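PDB 3RH9: succinate-semialdehyde dehydrogenase (NAD(P)(+)) from Marinobacter aquaeolei, which probably oxidises succinate semialdehyde to succinate with NAD(P)+ as the electron acceptor, as a member of the aldehyde dehydrogenase family. Local coordinates for residues 89-94 / 190-195; 170-175 / 204-209; 230-235 / 240-245; 277-282 / 308-313. All coordinates share one frame; numbering follows the deposited sequence.

Interaction 1: residues 89-94 / 190-195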
loop_
_atom_site.group_PDB
_atom_site.type_symbol
_atom_site.label_atom_id
_atom_site.label_comp_id
_atom_site.label_asym_id
_atom_site.label_seq_id
_atom_site.Cartn_x
_atom_site.Cartn_y
_atom_site.Cartn_z
ATOM N N GLU A 89 31.631 -15.343 6.558
ATOM C CA GLU A 89 32.110 -15.698 7.878
ATOM C C GLU A 89 32.528 -14.478 8.689
ATOM O O GLU A 89 32.359 -14.459 9.912
ATOM C CB GLU A 89 33.231 -16.734 7.792
ATOM C CG GLU A 89 34.154 -16.765 8.992
ATOM C CD GLU A 89 35.137 -17.915 8.939
ATOM O OE1 GLU A 89 34.794 -18.960 8.345
ATOM O OE2 GLU A 89 36.247 -17.776 9.501
ATOM N N GLU A 90 33.052 -13.455 8.019
ATOM C CA GLU A 90 33.483 -12.239 8.720
ATOM C C GLU A 90 32.322 -11.295 9.033
ATOM O O GLU A 90 32.367 -10.530 10.005
ATOM C CB GLU A 90 34.566 -11.502 7.930
ATOM C CG GLU A 90 34.953 -10.154 8.515
ATOM C CD GLU A 90 35.605 -10.248 9.894
ATOM O OE1 GLU A 90 35.938 -9.189 10.474
ATOM O OE2 GLU A 90 35.793 -11.378 10.399
ATOM N N ILE A 91 31.285 -11.345 8.201
ATOM C CA ILE A 91 30.070 -10.586 8.472
ATOM C C ILE A 91 29.324 -11.289 9.600
ATOM O O ILE A 91 28.871 -10.656 10.548
ATOM C CB ILE A 91 29.193 -10.462 7.225
ATOM C CG1 ILE A 91 29.866 -9.546 6.210
ATOM C CG2 ILE A 91 27.823 -9.936 7.590
ATOM C CD1 ILE A 91 29.189 -9.506 4.895
ATOM N N GLY A 92 29.234 -12.609 9.496
ATOM C CA GLY A 92 28.761 -13.431 10.593
ATOM C C GLY A 92 29.458 -13.116 11.909
ATOM O O GLY A 92 28.834 -13.156 12.963
ATOM N N ARG A 93 30.748 -12.791 11.861
ATOM C CA ARG A 93 31.491 -12.482 13.087
ATOM C C ARG A 93 30.994 -11.189 13.692
ATOM O O ARG A 93 30.576 -11.151 14.851
ATOM C CB ARG A 93 32.992 -12.377 12.829
ATOM C CG ARG A 93 33.822 -12.508 14.093
ATOM C CD ARG A 93 35.316 -12.410 13.820
ATOM N NE ARG A 93 35.685 -11.116 13.240
ATOM C CZ ARG A 93 36.318 -10.145 13.891
ATOM N NH1 ARG A 93 36.675 -10.318 15.155
ATOM N NH2 ARG A 93 36.606 -9.005 13.273
ATOM N N ILE A 94 31.045 -10.132 12.894
ATOM C CA ILE A 94 30.561 -8.824 13.313
ATOM C C ILE A 94 29.090 -8.869 13.745
ATOM O O ILE A 94 28.675 -8.169 14.668
ATOM C CB ILE A 94 30.751 -7.792 12.184
ATOM C CG1 ILE A 94 32.239 -7.658 11.853
ATOM C CG2 ILE A 94 30.178 -6.453 12.579
ATOM C CD1 ILE A 94 32.521 -7.218 10.437
HETATM N N MSE A 190 25.994 -3.472 9.018
HETATM C CA MSE A 190 25.635 -2.614 7.906
HETATM C C MSE A 190 26.899 -2.034 7.281
HETATM O O MSE A 190 27.063 -2.019 6.053
HETATM C CB MSE A 190 24.692 -1.495 8.357
HETATM C CG MSE A 190 23.956 -0.846 7.194
HETATM SE SE MSE A 190 22.931 -2.213 6.226
HETATM C CE MSE A 190 23.034 -1.490 4.449
ATOM N N ILE A 191 27.793 -1.557 8.133
ATOM C CA ILE A 191 29.036 -1.013 7.636
ATOM C C ILE A 191 29.786 -2.072 6.824
ATOM O O ILE A 191 30.275 -1.792 5.730
ATOM C CB ILE A 191 29.890 -0.422 8.770
ATOM C CG1 ILE A 191 29.174 0.788 9.361
ATOM C CG2 ILE A 191 31.239 0.008 8.238
ATOM C CD1 ILE A 191 29.871 1.390 10.525
ATOM N N ALA A 192 29.834 -3.295 7.347
ATOM C CA ALA A 192 30.508 -4.402 6.670
ATOM C C ALA A 192 29.909 -4.670 5.295
ATOM O O ALA A 192 30.629 -4.831 4.305
ATOM C CB ALA A 192 30.457 -5.656 7.522
ATOM N N PHE A 193 28.585 -4.716 5.246
ATOM C CA PHE A 193 27.847 -4.833 3.997
ATOM C C PHE A 193 28.235 -3.723 2.995
ATOM O O PHE A 193 28.514 -4.002 1.823
ATOM C CB PHE A 193 26.347 -4.810 4.282
ATOM C CG PHE A 193 25.508 -5.159 3.105
ATOM C CD1 PHE A 193 25.923 -6.128 2.210
ATOM C CD2 PHE A 193 24.296 -4.527 2.892
ATOM C CE1 PHE A 193 25.136 -6.457 1.110
ATOM C CE2 PHE A 193 23.501 -4.851 1.802
ATOM C CZ PHE A 193 23.914 -5.815 0.909
ATOM N N PHE A 194 28.260 -2.473 3.451
ATOM C CA PHE A 194 28.625 -1.382 2.563
ATOM C C PHE A 194 30.066 -1.499 2.130
ATOM O O PHE A 194 30.394 -1.214 0.985
ATOM C CB PHE A 194 28.337 -0.018 3.182
ATOM C CG PHE A 194 26.995 0.517 2.819
ATOM C CD1 PHE A 194 26.853 1.394 1.768
ATOM C CD2 PHE A 194 25.867 0.104 3.487
ATOM C CE1 PHE A 194 25.613 1.886 1.412
ATOM C CE2 PHE A 194 24.623 0.596 3.132
ATOM C CZ PHE A 194 24.498 1.485 2.088
ATOM N N SER A 195 30.931 -1.935 3.037
ATOM C CA SER A 195 32.314 -2.185 2.659
ATOM C C SER A 195 32.382 -3.208 1.526
ATOM O O SER A 195 33.134 -3.018 0.566
ATOM C CB SER A 195 33.141 -2.662 3.849
ATOM O OG SER A 195 34.476 -2.900 3.445
#

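Interaction 2: residues 170-175 / 204-209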
loop_
_atom_site.group_PDB
_atom_site.type_symbol
_atom_site.label_atom_id
_atom_site.label_comp_id
_atom_site.label_asym_id
_atom_site.label_seq_id
_atom_site.Cartn_x
_atom_site.Cartn_y
_atom_site.Cartn_z
ATOM N N ALA A 170 14.989 -5.836 -3.757
ATOM C CA ALA A 170 13.816 -5.378 -4.514
ATOM C C ALA A 170 14.000 -3.952 -5.035
ATOM O O ALA A 170 13.645 -3.649 -6.162
ATOM C CB ALA A 170 12.539 -5.499 -3.688
ATOM N N ALA A 171 14.583 -3.089 -4.221
ATOM C CA ALA A 171 14.816 -1.714 -4.623
ATOM C C ALA A 171 15.823 -1.556 -5.788
ATOM O O ALA A 171 15.649 -0.685 -6.651
ATOM C CB ALA A 171 15.236 -0.887 -3.411
ATOM N N LEU A 172 16.872 -2.381 -5.819
ATOM C CA LEU A 172 17.796 -2.357 -6.954
ATOM C C LEU A 172 17.114 -2.914 -8.197
ATOM O O LEU A 172 17.159 -2.308 -9.257
ATOM C CB LEU A 172 19.103 -3.115 -6.670
ATOM C CG LEU A 172 20.020 -2.560 -5.573
ATOM C CD1 LEU A 172 20.979 -3.617 -5.095
ATOM C CD2 LEU A 172 20.770 -1.316 -6.000
ATOM N N ALA A 173 16.468 -4.061 -8.073
ATOM C CA ALA A 173 15.757 -4.616 -9.217
ATOM C C ALA A 173 14.866 -3.557 -9.859
ATOM O O ALA A 173 14.631 -3.593 -11.070
ATOM C CB ALA A 173 14.933 -5.850 -8.809
ATOM N N ALA A 174 14.395 -2.611 -9.040
ATOM C CA ALA A 174 13.479 -1.552 -9.474
ATOM C C ALA A 174 14.197 -0.322 -10.057
ATOM O O ALA A 174 13.588 0.516 -10.738
ATOM C CB ALA A 174 12.592 -1.136 -8.318
ATOM N N GLY A 175 15.491 -0.214 -9.781
ATOM C CA GLY A 175 16.255 0.947 -10.186
ATOM C C GLY A 175 16.116 2.083 -9.187
ATOM O O GLY A 175 16.292 3.243 -9.538
ATOM N N ASP A 204 27.616 5.695 -8.333
ATOM C CA ASP A 204 27.677 6.627 -7.219
ATOM C C ASP A 204 26.274 7.133 -6.864
ATOM O O ASP A 204 25.632 7.811 -7.659
ATOM C CB ASP A 204 28.600 7.815 -7.547
ATOM C CG ASP A 204 30.078 7.513 -7.307
ATOM O OD1 ASP A 204 30.402 6.355 -6.969
ATOM O OD2 ASP A 204 30.921 8.433 -7.458
ATOM N N GLY A 205 25.808 6.809 -5.666
ATOM C CA GLY A 205 24.495 7.232 -5.219
ATOM C C GLY A 205 23.435 6.139 -5.167
ATOM O O GLY A 205 22.359 6.385 -4.644
HETATM N N MSE A 206 23.702 4.946 -5.701
HETATM C CA MSE A 206 22.680 3.896 -5.690
HETATM C C MSE A 206 22.392 3.382 -4.284
HETATM O O MSE A 206 21.250 3.043 -3.954
HETATM C CB MSE A 206 23.057 2.729 -6.585
HETATM C CG MSE A 206 22.742 2.958 -8.030
HETATM SE SE MSE A 206 20.819 3.156 -8.461
HETATM C CE MSE A 206 20.112 1.636 -7.448
ATOM N N VAL A 207 23.432 3.316 -3.461
ATOM C CA VAL A 207 23.269 2.953 -2.064
ATOM C C VAL A 207 23.956 4.000 -1.203
ATOM O O VAL A 207 24.975 4.553 -1.591
ATOM C CB VAL A 207 23.852 1.580 -1.769
ATOM C CG1 VAL A 207 23.242 0.549 -2.691
ATOM C CG2 VAL A 207 25.339 1.611 -1.949
ATOM N N ASN A 208 23.361 4.290 -0.052
ATOM C CA ASN A 208 23.857 5.300 0.879
ATOM C C ASN A 208 23.534 4.883 2.309
ATOM O O ASN A 208 22.457 4.355 2.578
ATOM C CB ASN A 208 23.238 6.664 0.596
ATOM C CG ASN A 208 23.347 7.061 -0.855
ATOM O OD1 ASN A 208 22.482 6.740 -1.671
ATOM N ND2 ASN A 208 24.405 7.776 -1.185
ATOM N N LEU A 209 24.479 5.125 3.213
ATOM C CA LEU A 209 24.364 4.704 4.598
ATOM C C LEU A 209 24.369 5.903 5.546
ATOM O O LEU A 209 25.268 6.723 5.519
ATOM C CB LEU A 209 25.495 3.729 4.933
ATOM C CG LEU A 209 25.639 3.232 6.380
ATOM C CD1 LEU A 209 24.301 2.763 6.957
ATOM C CD2 LEU A 209 26.715 2.127 6.474
#

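Interaction 3: residues 230-235 / 240-245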
loop_
_atom_site.group_PDB
_atom_site.type_symbol
_atom_site.label_atom_id
_atom_site.label_comp_id
_atom_site.label_asym_id
_atom_site.label_seq_id
_atom_site.Cartn_x
_atom_site.Cartn_y
_atom_site.Cartn_z
ATOM N N LEU A 230 9.048 4.977 1.723
ATOM C CA LEU A 230 9.764 4.472 2.870
ATOM C C LEU A 230 9.476 2.991 3.075
ATOM O O LEU A 230 8.318 2.575 3.082
ATOM C CB LEU A 230 9.344 5.240 4.112
ATOM C CG LEU A 230 10.226 6.424 4.489
ATOM C CD1 LEU A 230 10.061 7.544 3.494
ATOM C CD2 LEU A 230 9.862 6.878 5.879
ATOM N N SER A 231 10.530 2.193 3.232
ATOM C CA SER A 231 10.364 0.797 3.608
ATOM C C SER A 231 10.930 0.580 5.013
ATOM O O SER A 231 12.142 0.610 5.213
ATOM C CB SER A 231 11.017 -0.143 2.589
ATOM O OG SER A 231 10.745 -1.505 2.898
ATOM N N PHE A 232 10.030 0.368 5.974
ATOM C CA PHE A 232 10.389 0.289 7.391
ATOM C C PHE A 232 10.002 -1.045 8.057
ATOM O O PHE A 232 8.842 -1.466 8.026
ATOM C CB PHE A 232 9.764 1.466 8.164
ATOM C CG PHE A 232 9.786 1.298 9.663
ATOM C CD1 PHE A 232 8.790 0.562 10.319
ATOM C CD2 PHE A 232 10.802 1.870 10.424
ATOM C CE1 PHE A 232 8.818 0.398 11.706
ATOM C CE2 PHE A 232 10.829 1.710 11.816
ATOM C CZ PHE A 232 9.836 0.976 12.451
ATOM N N THR A 233 10.985 -1.701 8.657
ATOM C CA THR A 233 10.717 -2.816 9.544
ATOM C C THR A 233 11.124 -2.366 10.930
ATOM O O THR A 233 12.185 -1.781 11.091
ATOM C CB THR A 233 11.531 -4.064 9.153
ATOM O OG1 THR A 233 11.102 -4.544 7.876
ATOM C CG2 THR A 233 11.338 -5.165 10.157
ATOM N N GLY A 234 10.286 -2.621 11.927
ATOM C CA GLY A 234 10.602 -2.250 13.297
ATOM C C GLY A 234 9.421 -2.291 14.248
ATOM O O GLY A 234 8.533 -3.118 14.096
ATOM N N SER A 235 9.396 -1.400 15.230
ATOM C CA SER A 235 8.313 -1.419 16.205
ATOM C C SER A 235 6.989 -0.866 15.643
ATOM O O SER A 235 6.972 0.083 14.851
ATOM C CB SER A 235 8.723 -0.697 17.495
ATOM O OG SER A 235 8.901 0.689 17.296
ATOM N N ARG A 240 3.630 3.418 13.413
ATOM C CA ARG A 240 2.440 4.258 13.446
ATOM C C ARG A 240 2.825 5.714 13.268
ATOM O O ARG A 240 2.090 6.500 12.659
ATOM C CB ARG A 240 1.689 4.084 14.759
ATOM C CG ARG A 240 0.778 2.860 14.818
ATOM C CD ARG A 240 0.608 2.366 16.240
ATOM N NE ARG A 240 -0.291 1.227 16.298
ATOM C CZ ARG A 240 -0.272 0.309 17.255
ATOM N NH1 ARG A 240 0.621 0.390 18.236
ATOM N NH2 ARG A 240 -1.144 -0.695 17.217
ATOM N N LYS A 241 3.992 6.065 13.795
ATOM C CA LYS A 241 4.428 7.446 13.785
ATOM C C LYS A 241 4.848 7.815 12.382
ATOM O O LYS A 241 4.613 8.939 11.929
ATOM C CB LYS A 241 5.575 7.665 14.764
ATOM C CG LYS A 241 5.716 9.125 15.198
ATOM C CD LYS A 241 7.120 9.427 15.738
ATOM C CE LYS A 241 7.177 10.768 16.435
ATOM N NZ LYS A 241 6.642 11.843 15.571
ATOM N N LEU A 242 5.455 6.861 11.685
ATOM C CA LEU A 242 5.832 7.091 10.301
ATOM C C LEU A 242 4.606 7.367 9.460
ATOM O O LEU A 242 4.633 8.217 8.563
ATOM C CB LEU A 242 6.539 5.878 9.725
ATOM C CG LEU A 242 7.991 5.679 10.119
ATOM C CD1 LEU A 242 8.605 4.634 9.179
ATOM C CD2 LEU A 242 8.718 7.017 10.048
ATOM N N ILE A 243 3.539 6.626 9.728
ATOM C CA ILE A 243 2.345 6.764 8.923
ATOM C C ILE A 243 1.849 8.186 9.069
ATOM O O ILE A 243 1.614 8.871 8.088
ATOM C CB ILE A 243 1.249 5.748 9.330
ATOM C CG1 ILE A 243 1.755 4.313 9.188
ATOM C CG2 ILE A 243 -0.015 5.939 8.503
ATOM C CD1 ILE A 243 0.761 3.309 9.634
ATOM N N VAL A 244 1.728 8.632 10.310
ATOM C CA VAL A 244 1.279 9.976 10.609
ATOM C C VAL A 244 2.212 11.025 10.017
ATOM O O VAL A 244 1.768 11.990 9.405
ATOM C CB VAL A 244 1.187 10.186 12.134
ATOM C CG1 VAL A 244 1.095 11.700 12.492
ATOM C CG2 VAL A 244 0.025 9.391 12.717
ATOM N N ASP A 245 3.509 10.839 10.199
ATOM C CA ASP A 245 4.470 11.852 9.777
ATOM C C ASP A 245 4.659 11.914 8.272
ATOM O O ASP A 245 5.313 12.831 7.782
ATOM C CB ASP A 245 5.823 11.649 10.471
ATOM C CG ASP A 245 5.796 12.057 11.935
ATOM O OD1 ASP A 245 4.969 12.924 12.315
ATOM O OD2 ASP A 245 6.601 11.511 12.716
#

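Interaction 4: residues 277-282 / 308-313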
loop_
_atom_site.group_PDB
_atom_site.type_symbol
_atom_site.label_atom_id
_atom_site.label_comp_id
_atom_site.label_asym_id
_atom_site.label_seq_id
_atom_site.Cartn_x
_atom_site.Cartn_y
_atom_site.Cartn_z
ATOM N N ASN A 277 9.981 -28.757 15.341
ATOM C CA ASN A 277 9.738 -27.494 14.674
ATOM C C ASN A 277 9.671 -26.317 15.637
ATOM O O ASN A 277 10.204 -25.236 15.363
ATOM C CB ASN A 277 8.469 -27.579 13.846
ATOM C CG ASN A 277 8.733 -28.094 12.454
ATOM O OD1 ASN A 277 9.211 -27.355 11.589
ATOM N ND2 ASN A 277 8.426 -29.368 12.223
ATOM N N LEU A 278 9.021 -26.536 16.772
ATOM C CA LEU A 278 8.829 -25.472 17.739
ATOM C C LEU A 278 10.175 -24.965 18.224
ATOM O O LEU A 278 10.423 -23.754 18.213
ATOM C CB LEU A 278 7.991 -25.952 18.914
ATOM C CG LEU A 278 6.988 -24.947 19.478
ATOM C CD1 LEU A 278 6.573 -25.345 20.887
ATOM C CD2 LEU A 278 7.531 -23.523 19.443
ATOM N N ILE A 279 11.055 -25.886 18.618
ATOM C CA ILE A 279 12.382 -25.512 19.108
ATOM C C ILE A 279 13.214 -24.775 18.063
ATOM O O ILE A 279 13.986 -23.887 18.409
ATOM C CB ILE A 279 13.178 -26.718 19.619
ATOM C CG1 ILE A 279 12.445 -27.400 20.773
ATOM C CG2 ILE A 279 14.535 -26.284 20.078
ATOM C CD1 ILE A 279 12.487 -26.643 22.064
ATOM N N ALA A 280 13.060 -25.117 16.788
ATOM C CA ALA A 280 13.819 -24.426 15.741
ATOM C C ALA A 280 13.269 -23.022 15.443
ATOM O O ALA A 280 14.020 -22.086 15.158
ATOM C CB ALA A 280 13.878 -25.272 14.471
ATOM N N ASN A 281 11.954 -22.883 15.521
ATOM C CA ASN A 281 11.303 -21.616 15.236
ATOM C C ASN A 281 11.495 -20.626 16.387
ATOM O O ASN A 281 11.894 -19.469 16.192
ATOM C CB ASN A 281 9.816 -21.877 14.953
ATOM C CG ASN A 281 8.949 -20.629 15.069
ATOM O OD1 ASN A 281 8.321 -20.209 14.101
ATOM N ND2 ASN A 281 8.881 -20.057 16.261
ATOM N N LYS A 282 11.231 -21.110 17.596
ATOM C CA LYS A 282 11.190 -20.261 18.779
ATOM C C LYS A 282 12.521 -19.639 19.199
ATOM O O LYS A 282 12.544 -18.539 19.731
ATOM C CB LYS A 282 10.603 -21.039 19.965
ATOM C CG LYS A 282 10.556 -20.220 21.243
ATOM C CD LYS A 282 9.707 -18.963 21.077
ATOM C CE LYS A 282 9.994 -17.961 22.176
ATOM N NZ LYS A 282 8.865 -17.023 22.438
ATOM N N GLN A 308 6.530 -32.316 27.954
ATOM C CA GLN A 308 7.621 -33.234 28.233
ATOM C C GLN A 308 8.624 -33.179 27.101
ATOM O O GLN A 308 9.818 -32.949 27.319
ATOM C CB GLN A 308 7.084 -34.664 28.347
ATOM C CG GLN A 308 7.782 -35.513 29.392
ATOM C CD GLN A 308 7.361 -35.107 30.792
ATOM O OE1 GLN A 308 6.186 -34.801 31.033
ATOM N NE2 GLN A 308 8.317 -35.094 31.726
ATOM N N LYS A 309 8.122 -33.395 25.887
ATOM C CA LYS A 309 8.956 -33.363 24.696
ATOM C C LYS A 309 9.710 -32.040 24.576
ATOM O O LYS A 309 10.887 -32.019 24.189
ATOM C CB LYS A 309 8.122 -33.625 23.443
ATOM C CG LYS A 309 7.773 -35.081 23.216
ATOM C CD LYS A 309 6.609 -35.232 22.244
ATOM C CE LYS A 309 6.373 -36.699 21.880
ATOM N NZ LYS A 309 6.827 -37.643 22.952
ATOM N N LEU A 310 9.044 -30.942 24.923
ATOM C CA LEU A 310 9.682 -29.630 24.815
ATOM C C LEU A 310 10.727 -29.376 25.907
ATOM O O LEU A 310 11.781 -28.797 25.639
ATOM C CB LEU A 310 8.640 -28.513 24.794
ATOM C CG LEU A 310 7.840 -28.392 23.502
ATOM C CD1 LEU A 310 6.898 -27.212 23.595
ATOM C CD2 LEU A 310 8.769 -28.249 22.307
ATOM N N ALA A 311 10.424 -29.809 27.134
ATOM C CA ALA A 311 11.347 -29.661 28.254
ATOM C C ALA A 311 12.560 -30.547 28.033
ATOM O O ALA A 311 13.682 -30.175 28.369
ATOM C CB ALA A 311 10.660 -30.017 29.554
ATOM N N GLU A 312 12.321 -31.720 27.456
ATOM C CA GLU A 312 13.387 -32.646 27.086
ATOM C C GLU A 312 14.440 -32.025 26.160
ATOM O O GLU A 312 15.634 -32.254 26.325
ATOM C CB GLU A 312 12.785 -33.868 26.407
ATOM C CG GLU A 312 13.799 -34.920 26.055
ATOM C CD GLU A 312 13.164 -36.108 25.373
ATOM O OE1 GLU A 312 12.911 -36.029 24.143
ATOM O OE2 GLU A 312 12.917 -37.123 26.073
ATOM N N ARG A 313 13.989 -31.253 25.175
ATOM C CA ARG A 313 14.886 -30.633 24.205
ATOM C C ARG A 313 15.497 -29.358 24.739
ATOM O O ARG A 313 16.662 -29.057 24.473
ATOM C CB ARG A 313 14.139 -30.329 22.912
ATOM C CG ARG A 313 13.597 -31.560 22.266
ATOM C CD ARG A 313 12.548 -31.251 21.241
ATOM N NE ARG A 313 11.620 -32.367 21.118
ATOM C CZ ARG A 313 11.826 -33.430 20.353
ATOM N NH1 ARG A 313 12.933 -33.524 19.631
ATOM N NH2 ARG A 313 10.920 -34.396 20.307
#

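Interaction 1: residues 89-94 / 190-195
R93 NE gives its N-H to E90 OE2 at 2.9 Å, on one flank of a helix that sets I91 and I94 against A192 of a second helix. This packing joins helix 88-99 to helix 188-197, the beta-alpha-beta crossover that links strands 178-181 and 207-209 of the Rossmann-type domain. The salt bridge spans one turn of helix: OE2 is approached on its syn side, but the donor stands 28° out of the carboxylate plane, and the N-H···O angle is 147°. Such a pair suits the partly exposed side of a helix, where its charges can answer one another. The N-terminal residues also reach this side, E5 O accepting a hydrogen bond from R93 NH2.

Across the contact everything is apolar. A192 turns its CB toward the other helix and touches two isoleucines with that single methyl. Its smallness suits the place, because the CA atoms of I91 and A192 are only 6.5 Å apart. I91 comes with its CG1 branch, which lies anti to the carbonyl carbon (chi1 -70°), and CG1 rests 4.1 Å from A192 CB. V110 of helix 103-123 and L8 near the N-terminus also pack on I91. A branched aliphatic chain fits here, since it fills space in several directions and asks for no polar partner. One turn further on, I94 extends to the same alanine with the end of its chain, I94 CD1 lying 3.9 Å from A192 CB.

Interaction 2: residues 170-175 / 204-209
L172 lays its CD2 methyl against CE, the terminal methyl of M206, at 3.4 Å, and the two side chains cross obliquely as they meet. M206 is present as selenomethionine, with selenium in place of sulfur. Its chain starts from the loop toward the helix and then bends twice, at chi2 (-64°) and chi3 (-47°), which turns CE back to the end of helix 162-174. A long, unbranched and flexible apolar chain suits this position, as it can bridge a wide separation: the CA atoms of L172 and M206 are 8.0 Å apart. On the helix, the leucine offers a forked end that meets M206 with one branch, and W76 of helix 70-86 packs on both side chains.

The same CE atom lies 4.4 Å from G175 C, where the helix stops. G175 takes a positive phi of 84° and closes a Schellman motif, its N bonding to L172 O at 2.7 Å. Glycine is called for because a CB at these backbone angles would be jammed against the preceding carbonyl oxygen. The chain then runs on to strand 178-181, whose S178 shares a backbone hydrogen bond with M206. The contact thus sets the C-terminal end of a crossover helix beside the start of strand 207-209, an arrangement typical of the parallel alpha/beta sheet of a Rossmann-type domain.

Interaction 3: residues 230-235 / 240-245
The ring of F232 receives CD1 of L242 obliquely at its root, with F232 CG 3.6 Å from L242 CD1, while I154 of the neighbouring strand and L257 also pack on the phenylalanine. This is strand-to-helix packing inside a beta-alpha-beta unit, in which helix 236-245 carries the chain from strand 229-233 to the parallel strand 252-256. Alternation along the strand turns L230 and F232 to the helix and S231 to the other side, where its OG bonds to K167 NZ. F232 CG lies anti to the backbone N (chi1 166°), leaving CB and the ring root to meet L242. L242 CD1 lies 3.5 Å from F232 CB and 4.2 Å from L230 CD2. Leucine suits the spot because it carries a methyl far enough from the helix for that one carbon to touch both strand residues.

S235 is the N-cap of the helix. The F232 side chain is about 7 Å from that of E256, the predicted active-site residue. The helix also meets the second subunit, I243 packing on I243 of that chain. Along its flank, K241 NZ reaches one turn on to the syn lone pair of D245 OD2, at 2.9 Å.

Interaction 4: residues 277-282 / 308-313
L310 is the first residue of 308-313 to reach across, its CD1 touching L278 CD1 at 3.3 Å where the two leucine chains cross at about a right angle. Its other branch, CD2, also lies 3.9 Å from L278 CD1 and reaches I279 CD1 at 4.1 Å; the isoleucine and L310 slide past each other in opposite directions. A leucine suits the site because its fork spreads over both residues. The short helix segments cross at -53° with their axes 10.6 Å apart, so whole side chains fill the space between. Helix 271-283 is itself a crossover between parallel strands 262-265 and 295-299 of the seven-stranded sheet, in what is by family the catalytic domain, and helix 303-316 follows the second of them.

One turn beyond L310, R313 contributes the aliphatic part of its chain, R313 CD lying 3.9 Å from I279 CG1. Replacing I279 by an alanine would probably open a gap beside L310 CD2 and leave the R313 methylenes without the side chain they lie against. The length of arginine lets it do two jobs, as its extended chain carries the charge past the isoleucine to D276, which pairs with NH1, and E272, which pairs with NH2.

Overall arrangement
Interactions 1, 2 and 3 belong to the Rossmann-type part of the chain, and interaction 4 to the part built round the seven-stranded sheet. Interactions 1 and 2 alternate along the sequence and touch directly: F194 of helix 188-197 packs on V207 and L209 of strand 207-209, although the contact centres are 19 Å apart. Interactions 2 and 3 reach the same six-stranded sheet, at strands 207-209 and 229-233, with nearest atoms about 7 Å apart. Interaction 4 comes last in sequence, its centre 34 Å from that of interaction 3 and across the chain's centre. E256 ends strand 252-256, shortly before the chain enters the second sheet, consistent with an active site between the two parts.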